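Local coordinates for protein putative succinylglutamate desuccinylase / aspartoacylase (Shewanella amazonensis, PDB 3FMC) that probably acts as a zinc-dependent hydrolase of the succinylglutamate desuccinylase/aspartoacylase family, related to the zinc carboxypeptidases, at residues S35-A40 / G208-A213; N99-Y104 / V168-T173; L181-P184 / S189-Q192; E212-P217 / V236-L241; W219-V224 / R230-R235. All blocks are in the same frame, centred on the assembly; numbering follows the deposited sequence. Where two conformers were deposited one is given.

Interaction 1. Residues S35-A40 / G208-A213; sequences SVYIQA and GAMDEA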
# COMPACT_ATOMS: atom_id res chain seq x y z
N SER C 35 40.55 5.62 -4.89
CA SER C 35 39.50 4.66 -5.26
C SER C 35 38.14 5.30 -5.05
O SER C 35 37.92 6.12 -4.14
CB SER C 35 39.60 3.36 -4.48
OG SER C 35 39.54 3.58 -3.09
N VAL C 36 37.19 4.89 -5.87
CA VAL C 36 35.86 5.50 -5.86
C VAL C 36 34.80 4.39 -5.83
O VAL C 36 34.90 3.36 -6.54
CB VAL C 36 35.62 6.33 -7.12
CG1 VAL C 36 34.30 7.11 -7.06
CG2 VAL C 36 36.84 7.31 -7.36
N TYR C 37 33.80 4.63 -5.01
CA TYR C 37 32.62 3.77 -4.89
C TYR C 37 31.38 4.61 -5.19
O TYR C 37 31.19 5.65 -4.58
CB TYR C 37 32.53 3.15 -3.52
CG TYR C 37 31.25 2.38 -3.29
CD1 TYR C 37 31.15 1.02 -3.61
CD2 TYR C 37 30.13 3.00 -2.76
CE1 TYR C 37 29.93 0.31 -3.38
CE2 TYR C 37 28.94 2.31 -2.52
CZ TYR C 37 28.86 0.95 -2.85
OH TYR C 37 27.69 0.24 -2.64
N ILE C 38 30.58 4.16 -6.16
CA ILE C 38 29.37 4.89 -6.63
C ILE C 38 28.19 3.92 -6.56
O ILE C 38 28.31 2.79 -7.04
CB ILE C 38 29.53 5.40 -8.07
CG1 ILE C 38 30.86 6.16 -8.21
CG2 ILE C 38 28.31 6.25 -8.50
CD1 ILE C 38 31.12 6.76 -9.63
N GLN C 39 27.09 4.37 -5.97
CA GLN C 39 25.86 3.56 -5.94
C GLN C 39 24.65 4.40 -6.31
O GLN C 39 24.67 5.62 -6.21
CB GLN C 39 25.63 2.87 -4.58
CG GLN C 39 25.39 3.81 -3.41
CD GLN C 39 25.20 3.12 -2.12
OE1 GLN C 39 25.72 2.03 -1.90
NE2 GLN C 39 24.43 3.73 -1.23
N ALA C 40 23.58 3.72 -6.73
CA ALA C 40 22.34 4.36 -7.14
C ALA C 40 21.16 3.50 -6.73
O ALA C 40 21.27 2.26 -6.68
CB ALA C 40 22.28 4.51 -8.68
N GLY C 208 21.90 8.31 10.00
CA GLY C 208 21.42 7.06 9.42
C GLY C 208 21.70 6.82 7.94
O GLY C 208 21.52 5.71 7.48
N ALA C 209 22.17 7.85 7.23
CA ALA C 209 22.40 7.81 5.78
C ALA C 209 23.80 7.34 5.38
O ALA C 209 24.72 7.36 6.16
CB ALA C 209 22.11 9.22 5.15
N MSE C 210 23.93 6.93 4.12
CA MSE C 210 25.23 6.41 3.62
C MSE C 210 26.38 7.40 3.72
O MSE C 210 27.47 7.02 4.15
CB MSE C 210 25.10 6.01 2.15
CG MSE C 210 26.48 5.73 1.46
SE MSE C 210 27.55 4.37 2.29
CE MSE C 210 27.08 2.98 1.02
N ASP C 211 26.18 8.63 3.25
CA ASP C 211 27.27 9.63 3.27
C ASP C 211 27.81 9.82 4.66
O ASP C 211 29.00 9.68 4.89
CB ASP C 211 26.92 10.95 2.57
CG ASP C 211 25.66 11.66 3.10
OD1 ASP C 211 24.97 11.21 4.05
OD2 ASP C 211 25.34 12.71 2.47
N GLU C 212 26.93 10.05 5.61
CA GLU C 212 27.33 10.17 7.02
C GLU C 212 28.03 8.92 7.53
O GLU C 212 29.04 8.98 8.21
CB GLU C 212 26.09 10.42 7.85
CG GLU C 212 25.35 11.70 7.48
CD GLU C 212 23.85 11.63 7.82
OE1 GLU C 212 23.35 10.57 8.29
OE2 GLU C 212 23.18 12.63 7.54
N ALA C 213 27.47 7.76 7.20
CA ALA C 213 28.05 6.51 7.65
C ALA C 213 29.48 6.39 7.13
O ALA C 213 30.35 5.86 7.81
CB ALA C 213 27.19 5.34 7.16

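Interaction 2. Residues N99-Y104 / V168-T173; sequences NWNREY and VLDLHT. With SO4 (sulfate ion), chain K.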
# COMPACT_ATOMS: atom_id res chain seq x y z
N ASN C 99 12.94 3.99 6.63
CA ASN C 99 13.62 4.49 5.43
C ASN C 99 14.88 3.68 5.18
O ASN C 99 15.71 3.50 6.07
CB ASN C 99 13.90 5.99 5.70
CG ASN C 99 14.57 6.73 4.52
OD1 ASN C 99 15.23 6.13 3.69
ND2 ASN C 99 14.42 8.05 4.49
N TRP C 100 15.04 3.17 3.97
CA TRP C 100 16.22 2.34 3.66
C TRP C 100 17.53 3.12 3.87
O TRP C 100 18.57 2.50 4.21
CB TRP C 100 16.20 1.90 2.24
CG TRP C 100 14.98 1.10 1.80
CD1 TRP C 100 14.10 1.46 0.84
CD2 TRP C 100 14.57 -0.19 2.26
NE1 TRP C 100 13.18 0.47 0.63
CE2 TRP C 100 13.43 -0.56 1.49
CE3 TRP C 100 15.03 -1.06 3.24
CZ2 TRP C 100 12.74 -1.76 1.69
CZ3 TRP C 100 14.33 -2.26 3.44
CH2 TRP C 100 13.21 -2.59 2.66
N ASN C 101 17.45 4.45 3.72
CA ASN C 101 18.60 5.35 3.92
C ASN C 101 18.70 5.90 5.33
O ASN C 101 19.30 6.97 5.59
CB ASN C 101 18.57 6.43 2.85
CG ASN C 101 19.88 7.21 2.74
OD1 ASN C 101 20.97 6.64 2.75
ND2 ASN C 101 19.75 8.53 2.57
N ARG C 102 18.07 5.20 6.27
CA ARG C 102 18.24 5.48 7.68
C ARG C 102 18.77 4.21 8.38
O ARG C 102 18.84 4.17 9.59
CB ARG C 102 16.94 5.92 8.33
CG ARG C 102 16.50 7.27 7.86
CD ARG C 102 17.49 8.38 8.15
NE ARG C 102 16.88 9.61 7.65
CZ ARG C 102 16.95 10.04 6.39
NH1 ARG C 102 17.74 9.45 5.50
NH2 ARG C 102 16.27 11.12 6.04
N GLU C 103 19.15 3.21 7.59
CA GLU C 103 19.62 1.92 8.13
C GLU C 103 21.13 1.69 8.20
O GLU C 103 21.61 0.61 8.54
CB GLU C 103 18.97 0.82 7.31
CG GLU C 103 17.50 0.59 7.64
CD GLU C 103 17.28 -0.27 8.86
OE1 GLU C 103 18.17 -0.33 9.76
OE2 GLU C 103 16.21 -0.91 8.89
N TYR C 104 21.92 2.72 7.91
CA TYR C 104 23.38 2.51 7.94
C TYR C 104 23.89 2.41 9.38
O TYR C 104 23.21 2.78 10.33
CB TYR C 104 24.13 3.56 7.08
CG TYR C 104 23.84 3.40 5.58
CD1 TYR C 104 24.63 2.58 4.78
CD2 TYR C 104 22.78 4.03 4.96
CE1 TYR C 104 24.39 2.40 3.47
CE2 TYR C 104 22.52 3.86 3.63
CZ TYR C 104 23.32 3.02 2.86
OH TYR C 104 23.05 2.92 1.51
N VAL C 168 33.22 8.30 -1.98
CA VAL C 168 31.91 7.66 -2.03
C VAL C 168 30.90 8.62 -2.61
O VAL C 168 30.76 9.74 -2.09
CB VAL C 168 31.46 7.22 -0.62
CG1 VAL C 168 30.02 6.74 -0.62
CG2 VAL C 168 32.45 6.13 -0.05
N LEU C 169 30.24 8.21 -3.68
CA LEU C 169 29.19 9.03 -4.31
C LEU C 169 27.87 8.24 -4.28
O LEU C 169 27.77 7.19 -4.90
CB LEU C 169 29.53 9.40 -5.76
CG LEU C 169 30.88 10.07 -6.02
CD1 LEU C 169 31.04 10.28 -7.56
CD2 LEU C 169 31.00 11.34 -5.20
N ASP C 170 26.89 8.76 -3.56
CA ASP C 170 25.55 8.11 -3.41
C ASP C 170 24.60 8.90 -4.32
O ASP C 170 24.37 10.08 -4.11
CB ASP C 170 25.12 8.15 -1.95
CG ASP C 170 23.96 7.18 -1.63
OD1 ASP C 170 23.58 6.40 -2.52
OD2 ASP C 170 23.42 7.24 -0.49
N LEU C 171 24.09 8.23 -5.33
CA LEU C 171 23.22 8.87 -6.29
C LEU C 171 21.74 8.67 -5.95
O LEU C 171 21.21 7.52 -5.95
CB LEU C 171 23.49 8.38 -7.70
CG LEU C 171 24.95 8.38 -8.16
CD1 LEU C 171 25.00 7.91 -9.60
CD2 LEU C 171 25.59 9.75 -8.01
N HIS C 172 21.09 9.81 -5.72
CA HIS C 172 19.68 9.90 -5.38
C HIS C 172 18.94 10.83 -6.34
O HIS C 172 19.51 11.41 -7.26
CB HIS C 172 19.55 10.41 -3.93
CG HIS C 172 19.96 9.41 -2.87
ND1 HIS C 172 19.05 8.74 -2.06
CD2 HIS C 172 21.18 8.98 -2.48
CE1 HIS C 172 19.69 7.95 -1.23
NE2 HIS C 172 20.99 8.07 -1.46
N THR C 173 17.64 10.95 -6.11
CA THR C 173 16.80 11.97 -6.72
C THR C 173 15.86 12.48 -5.62
O THR C 173 15.66 11.82 -4.60
CB THR C 173 15.95 11.51 -7.92
OG1 THR C 173 14.76 10.82 -7.49
CG2 THR C 173 16.73 10.63 -8.93
S SO4 K . 16.67 11.02 2.37
O1 SO4 K . 16.79 9.64 2.89
O2 SO4 K . 15.89 11.82 3.32
O3 SO4 K . 16.02 11.13 1.02
O4 SO4 K . 18.03 11.55 2.21
O HOH W 1 21.93 5.19 0.57

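Interaction 3. Residues L181-P184 / S189-Q192; sequences LYCP and SAAQ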
# COMPACT_ATOMS: atom_id res chain seq x y z
N LEU C 181 23.01 18.95 -4.18
CA LEU C 181 24.11 18.18 -3.62
C LEU C 181 24.25 18.35 -2.14
O LEU C 181 24.11 19.48 -1.62
CB LEU C 181 25.41 18.66 -4.25
CG LEU C 181 26.79 18.13 -3.85
CD1 LEU C 181 27.02 16.65 -4.26
CD2 LEU C 181 27.95 19.02 -4.44
N TYR C 182 24.46 17.24 -1.46
CA TYR C 182 24.86 17.24 -0.07
C TYR C 182 26.40 17.05 -0.04
O TYR C 182 26.97 16.08 -0.64
CB TYR C 182 24.19 16.19 0.77
CG TYR C 182 22.69 16.37 0.96
CD1 TYR C 182 21.78 15.97 -0.01
CD2 TYR C 182 22.20 16.93 2.12
CE1 TYR C 182 20.41 16.12 0.18
CE2 TYR C 182 20.89 17.13 2.29
CZ TYR C 182 19.97 16.72 1.35
OH TYR C 182 18.63 16.90 1.61
N CYS C 183 27.04 17.96 0.68
CA CYS C 183 28.49 18.05 0.74
C CYS C 183 28.87 18.37 2.18
O CYS C 183 28.34 19.32 2.75
CB CYS C 183 28.96 19.16 -0.18
SG CYS C 183 30.79 19.25 -0.31
N PRO C 184 29.79 17.58 2.77
CA PRO C 184 30.24 17.84 4.13
C PRO C 184 31.03 19.13 4.19
O PRO C 184 31.72 19.47 3.22
CB PRO C 184 31.17 16.69 4.46
CG PRO C 184 31.09 15.76 3.27
CD PRO C 184 30.41 16.40 2.16
N SER C 189 34.91 22.59 -1.26
CA SER C 189 35.41 22.72 -2.60
C SER C 189 34.82 21.74 -3.60
O SER C 189 34.80 22.03 -4.82
CB SER C 189 36.94 22.57 -2.61
OG SER C 189 37.32 21.29 -2.14
N ALA C 190 34.33 20.59 -3.14
CA ALA C 190 33.83 19.58 -4.08
C ALA C 190 32.71 20.11 -4.96
O ALA C 190 32.58 19.71 -6.12
CB ALA C 190 33.38 18.28 -3.32
N ALA C 191 31.87 20.99 -4.41
CA ALA C 191 30.74 21.53 -5.14
C ALA C 191 31.15 22.28 -6.40
O ALA C 191 30.41 22.31 -7.35
CB ALA C 191 29.87 22.43 -4.21
N GLN C 192 32.36 22.83 -6.40
CA GLN C 192 32.88 23.58 -7.56
C GLN C 192 33.12 22.70 -8.79
O GLN C 192 33.20 23.24 -9.88
CB GLN C 192 34.19 24.31 -7.20
CG GLN C 192 34.07 25.34 -6.09
CD GLN C 192 33.15 26.50 -6.44
OE1 GLN C 192 33.20 27.04 -7.54
NE2 GLN C 192 32.31 26.89 -5.49

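Interaction 4. Residues E212-P217 / V236-L241; sequences EAAFVP and VSALTL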
# COMPACT_ATOMS: atom_id res chain seq x y z
N GLU C 212 26.93 10.05 5.61
CA GLU C 212 27.33 10.17 7.02
C GLU C 212 28.03 8.92 7.53
O GLU C 212 29.04 8.98 8.21
CB GLU C 212 26.09 10.42 7.85
CG GLU C 212 25.35 11.70 7.48
CD GLU C 212 23.85 11.63 7.82
OE1 GLU C 212 23.35 10.57 8.29
OE2 GLU C 212 23.18 12.63 7.54
N ALA C 213 27.47 7.76 7.20
CA ALA C 213 28.05 6.51 7.65
C ALA C 213 29.48 6.39 7.13
O ALA C 213 30.35 5.86 7.81
CB ALA C 213 27.19 5.34 7.16
N ALA C 214 29.69 6.86 5.91
CA ALA C 214 31.01 6.83 5.28
C ALA C 214 31.97 7.87 5.87
O ALA C 214 33.15 7.56 6.07
CB ALA C 214 30.92 7.03 3.81
N PHE C 215 31.51 9.09 6.13
CA PHE C 215 32.47 10.13 6.54
C PHE C 215 32.56 10.37 8.03
O PHE C 215 33.62 10.83 8.51
CB PHE C 215 32.26 11.46 5.78
CG PHE C 215 30.97 12.20 6.13
CD1 PHE C 215 30.76 12.73 7.38
CD2 PHE C 215 30.05 12.48 5.14
CE1 PHE C 215 29.60 13.44 7.66
CE2 PHE C 215 28.89 13.21 5.40
CZ PHE C 215 28.66 13.67 6.68
N VAL C 216 31.51 10.10 8.79
CA VAL C 216 31.61 10.43 10.22
C VAL C 216 32.81 9.77 10.91
O VAL C 216 33.49 10.45 11.71
CB VAL C 216 30.27 10.21 11.00
CG1 VAL C 216 30.48 10.29 12.50
CG2 VAL C 216 29.23 11.24 10.58
N PRO C 217 33.07 8.47 10.66
CA PRO C 217 34.21 7.94 11.44
C PRO C 217 35.52 8.67 11.14
O PRO C 217 36.33 8.94 12.05
CB PRO C 217 34.32 6.46 11.00
CG PRO C 217 32.99 6.13 10.38
CD PRO C 217 32.45 7.42 9.82
N VAL C 236 38.40 10.46 3.69
CA VAL C 236 37.36 9.98 2.78
C VAL C 236 36.44 11.12 2.39
O VAL C 236 36.10 11.95 3.22
CB VAL C 236 36.54 8.80 3.39
CG1 VAL C 236 35.05 8.77 2.87
CG2 VAL C 236 37.29 7.44 3.16
N SER C 237 36.03 11.13 1.12
CA SER C 237 35.10 12.09 0.58
C SER C 237 33.79 11.29 0.43
O SER C 237 33.83 10.19 -0.05
CB SER C 237 35.58 12.64 -0.75
OG SER C 237 36.76 13.39 -0.54
N ALA C 238 32.66 11.86 0.83
CA ALA C 238 31.35 11.18 0.70
C ALA C 238 30.33 12.26 0.44
O ALA C 238 30.08 13.15 1.29
CB ALA C 238 31.00 10.38 1.94
N LEU C 239 29.78 12.19 -0.76
CA LEU C 239 28.83 13.19 -1.28
C LEU C 239 27.57 12.49 -1.76
O LEU C 239 27.63 11.36 -2.26
CB LEU C 239 29.50 13.87 -2.47
CG LEU C 239 30.85 14.51 -2.08
CD1 LEU C 239 31.86 14.26 -3.13
CD2 LEU C 239 30.65 15.98 -1.80
N THR C 240 26.42 13.19 -1.65
CA THR C 240 25.15 12.63 -2.10
C THR C 240 24.61 13.56 -3.16
O THR C 240 24.38 14.72 -2.90
CB THR C 240 24.17 12.46 -0.91
OG1 THR C 240 24.81 11.65 0.10
CG2 THR C 240 22.85 11.85 -1.33
N LEU C 241 24.42 13.03 -4.35
CA LEU C 241 23.92 13.78 -5.47
C LEU C 241 22.44 13.47 -5.65
O LEU C 241 22.08 12.32 -5.78
CB LEU C 241 24.73 13.41 -6.73
CG LEU C 241 26.23 13.86 -6.84
CD1 LEU C 241 27.18 13.31 -5.83
CD2 LEU C 241 26.69 13.59 -8.32

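Interaction 5. Residues W219-V224 / R230-R235; sequences WTLAEV and RELGVR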
# COMPACT_ATOMS: atom_id res chain seq x y z
N TRP C 219 35.95 11.80 9.88
CA TRP C 219 35.93 13.21 10.26
C TRP C 219 36.20 13.27 11.75
O TRP C 219 36.99 14.10 12.22
CB TRP C 219 34.56 13.81 9.99
CG TRP C 219 34.49 15.31 9.91
CD1 TRP C 219 35.41 16.23 10.37
CD2 TRP C 219 33.41 16.08 9.36
NE1 TRP C 219 34.98 17.50 10.13
CE2 TRP C 219 33.75 17.45 9.52
CE3 TRP C 219 32.19 15.75 8.76
CZ2 TRP C 219 32.92 18.47 9.07
CZ3 TRP C 219 31.36 16.77 8.33
CH2 TRP C 219 31.73 18.12 8.50
N THR C 220 35.54 12.40 12.52
CA THR C 220 35.76 12.32 13.96
C THR C 220 37.23 11.97 14.28
O THR C 220 37.80 12.53 15.21
CB THR C 220 34.81 11.30 14.58
OG1 THR C 220 33.46 11.74 14.34
CG2 THR C 220 35.06 11.19 16.06
N LEU C 221 37.81 11.03 13.54
CA LEU C 221 39.20 10.64 13.71
C LEU C 221 40.13 11.84 13.45
O LEU C 221 41.08 12.04 14.18
CB LEU C 221 39.59 9.52 12.73
CG LEU C 221 41.05 9.04 12.76
CD1 LEU C 221 41.31 8.33 14.09
CD2 LEU C 221 41.36 8.12 11.59
N ALA C 222 39.84 12.62 12.41
CA ALA C 222 40.65 13.80 12.05
C ALA C 222 40.56 14.81 13.18
O ALA C 222 41.58 15.44 13.54
CB ALA C 222 40.15 14.40 10.74
N GLU C 223 39.37 14.95 13.76
CA GLU C 223 39.12 15.86 14.91
C GLU C 223 39.94 15.45 16.11
O GLU C 223 40.58 16.28 16.77
CB GLU C 223 37.62 15.88 15.29
CG GLU C 223 36.71 16.56 14.28
CD GLU C 223 35.22 16.47 14.63
OE1 GLU C 223 34.84 15.69 15.56
OE2 GLU C 223 34.44 17.18 13.95
N VAL C 224 39.88 14.16 16.42
CA VAL C 224 40.65 13.60 17.52
C VAL C 224 42.15 13.81 17.31
O VAL C 224 42.83 14.23 18.21
CB VAL C 224 40.33 12.11 17.75
CG1 VAL C 224 41.37 11.44 18.68
CG2 VAL C 224 38.85 11.98 18.28
N ARG C 230 48.03 16.65 15.69
CA ARG C 230 48.42 15.83 14.54
C ARG C 230 47.40 16.00 13.41
O ARG C 230 46.19 15.87 13.61
CB ARG C 230 48.55 14.36 14.90
CG ARG C 230 48.88 13.51 13.70
CD ARG C 230 49.18 12.12 14.14
NE ARG C 230 49.51 11.22 13.05
CZ ARG C 230 49.80 9.93 13.23
NH1 ARG C 230 49.81 9.42 14.45
NH2 ARG C 230 50.10 9.16 12.20
N GLU C 231 47.92 16.33 12.25
CA GLU C 231 47.09 16.57 11.13
C GLU C 231 47.05 15.32 10.28
O GLU C 231 48.04 14.94 9.67
CB GLU C 231 47.60 17.81 10.35
CG GLU C 231 47.00 17.98 8.98
CD GLU C 231 45.50 18.29 8.96
OE1 GLU C 231 44.90 18.56 10.02
OE2 GLU C 231 44.94 18.31 7.83
N LEU C 232 45.89 14.68 10.27
CA LEU C 232 45.65 13.52 9.43
C LEU C 232 44.86 13.92 8.19
O LEU C 232 45.14 13.45 7.10
CB LEU C 232 44.83 12.47 10.17
CG LEU C 232 45.48 11.75 11.34
CD1 LEU C 232 44.44 10.86 12.00
CD2 LEU C 232 46.66 10.95 10.85
N GLY C 233 43.88 14.80 8.38
CA GLY C 233 42.96 15.18 7.34
C GLY C 233 41.79 14.18 7.39
O GLY C 233 41.91 13.13 8.00
N VAL C 234 40.66 14.51 6.74
CA VAL C 234 39.50 13.61 6.63
C VAL C 234 39.84 12.80 5.40
O VAL C 234 39.82 13.33 4.30
CB VAL C 234 38.20 14.39 6.52
CG1 VAL C 234 36.97 13.41 6.61
CG2 VAL C 234 38.15 15.43 7.65
N ARG C 235 40.16 11.51 5.58
CA ARG C 235 40.69 10.70 4.50
C ARG C 235 39.65 10.02 3.61
O ARG C 235 39.99 9.12 2.84
CB ARG C 235 41.68 9.67 5.06
CG ARG C 235 42.87 10.31 5.78
CD ARG C 235 43.96 10.79 4.84
NE ARG C 235 45.09 11.30 5.61
CZ ARG C 235 46.37 11.32 5.22
NH1 ARG C 235 46.73 10.81 4.04
NH2 ARG C 235 47.30 11.83 6.02
O HOH W 2 43.59 15.72 11.71

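Interaction 1. Residues S35-A40 / G208-A213
Strand 36-40 of the zinc-carboxypeptidase-like catalytic fold meets the first turn of helix 210-227 through Tyr-37, Gln-39 and Met-210. Met-210 is present as selenomethionine. The contact is buried and small, and one methyl group does most of the touching. No hydrogen bond crosses between the segments. Met-210 and Gln-39 approach from opposite directions. Met-210 starts with CG anti to its backbone N (chi1 168°) and then bends at the two following torsions. This swings CE onto the amide of Gln-39, where Met-210 CE lies 3.4 Å from Gln-39 OE1. It lies 3.6 Å from Gln-39 NE2, so the methyl packs against both branches of the amide. Met-210 CE also comes to 4.1 Å from Tyr-37 CE2, with the two side chains crossing at about a right angle.

The amide is held from several sides. Tyr-37 OH gives a hydrogen bond of 2.8 Å to Gln-39 OE1, in the carbonyl plane. The amide nitrogen, Gln-39 NE2, bonds to Asp-170 and Tyr-104. These bonds fix the rotation of the amide and satisfy its buried polar atoms. The residues His-43, Glu-46 and His-172 lie close to Gln-39 without touching it. Their donor atoms face one vacant point, consistent with an empty zinc site. Helix 150-163 packs beside Tyr-37, Gln-39 and Met-210. At the helix start, Ala-209 is at the N-cap position, and Ala-209 N bonds to Glu-212 OE1 at 3.1 Å, from above the carboxylate plane.

Interaction 2. Residues N99-Y104 / V168-T173
The first torsion of Asn-101 (chi1 -166°) turns its amide away from the backbone N, and His-172 has its ring anti to the carbonyl carbon (chi1 -72°). These torsions bring Asn-101 ND2 to 3.8 Å from His-172 CE1, an oblique approach without a hydrogen bond. The polar link is made by a water. It donates to Asn-101 OD1 at 2.8 Å and to Asp-170 OD2 at 2.7 Å, and it accepts from Tyr-104 OH. Asp-170 OD2 also receives His-172 NE2 at 2.7 Å, from well above the carboxylate plane. This bond positions the ring, which belongs to a possible vacant zinc site with His-43 and Glu-46.

A sulfate, probably from the crystallisation liquor, sits at the loop. Asn-101 ND2 points almost straight at its O1, with an N-H...O angle of 170°. Arg-102 NH1 reaches sulfate O1 at 2.8 Å, while Arg-102 NH2 reaches sulfate O2. The pair Asn-101 and Arg-102 recalls the Asn-Arg pair that holds the substrate carboxylate in M14 carboxypeptidases. Replacing Asn-99 by alanine removes its Asx turn to Asn-101 N and would probably cost His-43 its bond to Asn-99 OD1 and the sulfate one of its grips.

Strand 167-174 runs between strands 36-40 and 237-243. Helix 150-163 and the start of helix 210-227 pack against Tyr-104.

Interaction 3. Residues L181-P184 / S189-Q192
Leu-181 makes the first contact with the turn 189-192, which folds back against one face of strand 176-184. Its CG stands opposite the backbone N (chi1 177°), and the second torsion sends CD2 to the turn. There Leu-181 CD2 lies 3.8 Å from Ala-191 CA. The same methyl is 3.9 Å from Ala-191 CB, so it rests alongside the alanine and touches both backbone and side chain.

Past Tyr-182, which faces the other side of the sheet, Cys-183 returns to the face of Leu-181. Its sulfur points at the turn. Cys-183 SG meets the methyl of Ala-190, with 4.1 Å to Ala-190 CB. This is apolar packing. The backbones stay apart, with 7.2 Å between Cys-183 CA and Ala-191 CA, and no hydrogen bond crosses. The turn therefore meets the strand through the two alanine methyls and Ala-191 CA. Together the two segments bury 131 Å², both sides summed.

The turn itself has helical backbone angles. It is closed by Gln-192 N bonding to Ser-189 O at 3.0 Å.

The turn belongs to the connection from strand 176-184 to its parallel neighbour 198-202, whose Thr-199 touches Leu-181, Cys-183 and Ala-191. On the other flank, strand 237-243 adds Leu-239 against Cys-183 and Ala-190, and Leu-241 against Leu-181. Helix 210-227 lies across the opposite face of the sheet, where its Asp-211 touches Tyr-182.

Interaction 4. Residues E212-P217 / V236-L241
Phe-215 and Ala-238 bring helix 210-227 and strand 237-243 closest, with 6.0 Å between Phe-215 CA and Ala-238 CA. The small alanines allow this approach. Ala-214 CB meets Ala-238 CB methyl to methyl at 3.8 Å.

Phe-215 comes in beside them. Its ring stands between the backbone N and the carbonyl carbon (chi1 69°), a crowded position that folds it back along its own helix. One face of the ring then lies over Glu-212 CA, 3.7 Å from the ring plane and near its centre. The ring edge is left for the strand. Ala-238 CB sits in the plane of the ring, 3.9 Å from Phe-215 CD2. The carbonyl Ala-238 O is near the same carbon but meets the ring obliquely. The approach of Val-236 CG1 to Ala-214 O rests on one of two conformers and is doubtful. No hydrogen bond joins the two segments. The contact is helix-on-sheet packing of the catalytic domain. The helix is kinked at Pro-217, whose nitrogen has no bond to the turn before.

One turn back, Asp-211 bonds to Thr-240 and adds a polar tie between helix and strand. Strands 167-174 and 176-184 flank strand 237-243, and Pro-184, at the end of strand 176-184, touches Phe-215. Helix 123-142 packs on Pro-217 and Val-236.

Interaction 5. Residues W219-V224 / R230-R235
Arg-230 is joined to Ala-222 by a water, which donates to Arg-230 O and, at 2.7 Å, to Ala-222 O. Two residues on, Leu-232 N gives to the same water at 2.9 Å. The water thus ties the returning chain to a helix carbonyl. The Leu-232 side chain crosses Leu-221 at about a right angle, but this contact depends on one of two conformers and is doubtful. Gly-233 has backbone angles that call for glycine (phi 89°). Gly-233 O packs on the methyl of Ala-222, 3.5 Å from Ala-222 CB. Val-234 sets both methyls against the helix. Val-234 CG2 touches both Ala-222 CB (3.8 Å) and Trp-219 CD1 (3.9 Å), while Val-234 CG1 rests on the backbone of Trp-219. An alanine in place of Val-234 lacks both methyls and is likely to open a gap beside Ala-222 and the indole.

The segment leads from helix 210-227 back to strand 237-243. Helix 123-142 lies alongside: Asp-123 forms a salt bridge with Arg-230, and Phe-130 touches Leu-221. Helix 111-118 packs on Val-224 and Arg-230.

In the fold
Helix 210-227 ties together interactions 1, 4 and 5, from its first turn into its second half. Interactions 1 to 4 are buried in the catalytic domain, while the centre of interaction 5 lies about 22 Å from the centre of the chain and that contact is only partly buried. Strands 36-40, 167-174, 237-243 and 176-184, used by interactions 1, 2, 4 and 3, are successive neighbours in a sheet. The helix packs on one face of it and the turn 189-192 on the other. Interaction 2 is polar, with water and sulfate near the possible zinc site. Interaction 1 touches it and mixes methyl and amide. Interactions 3 and 4 are apolar. Interaction 5 adds a bridging water to apolar packing.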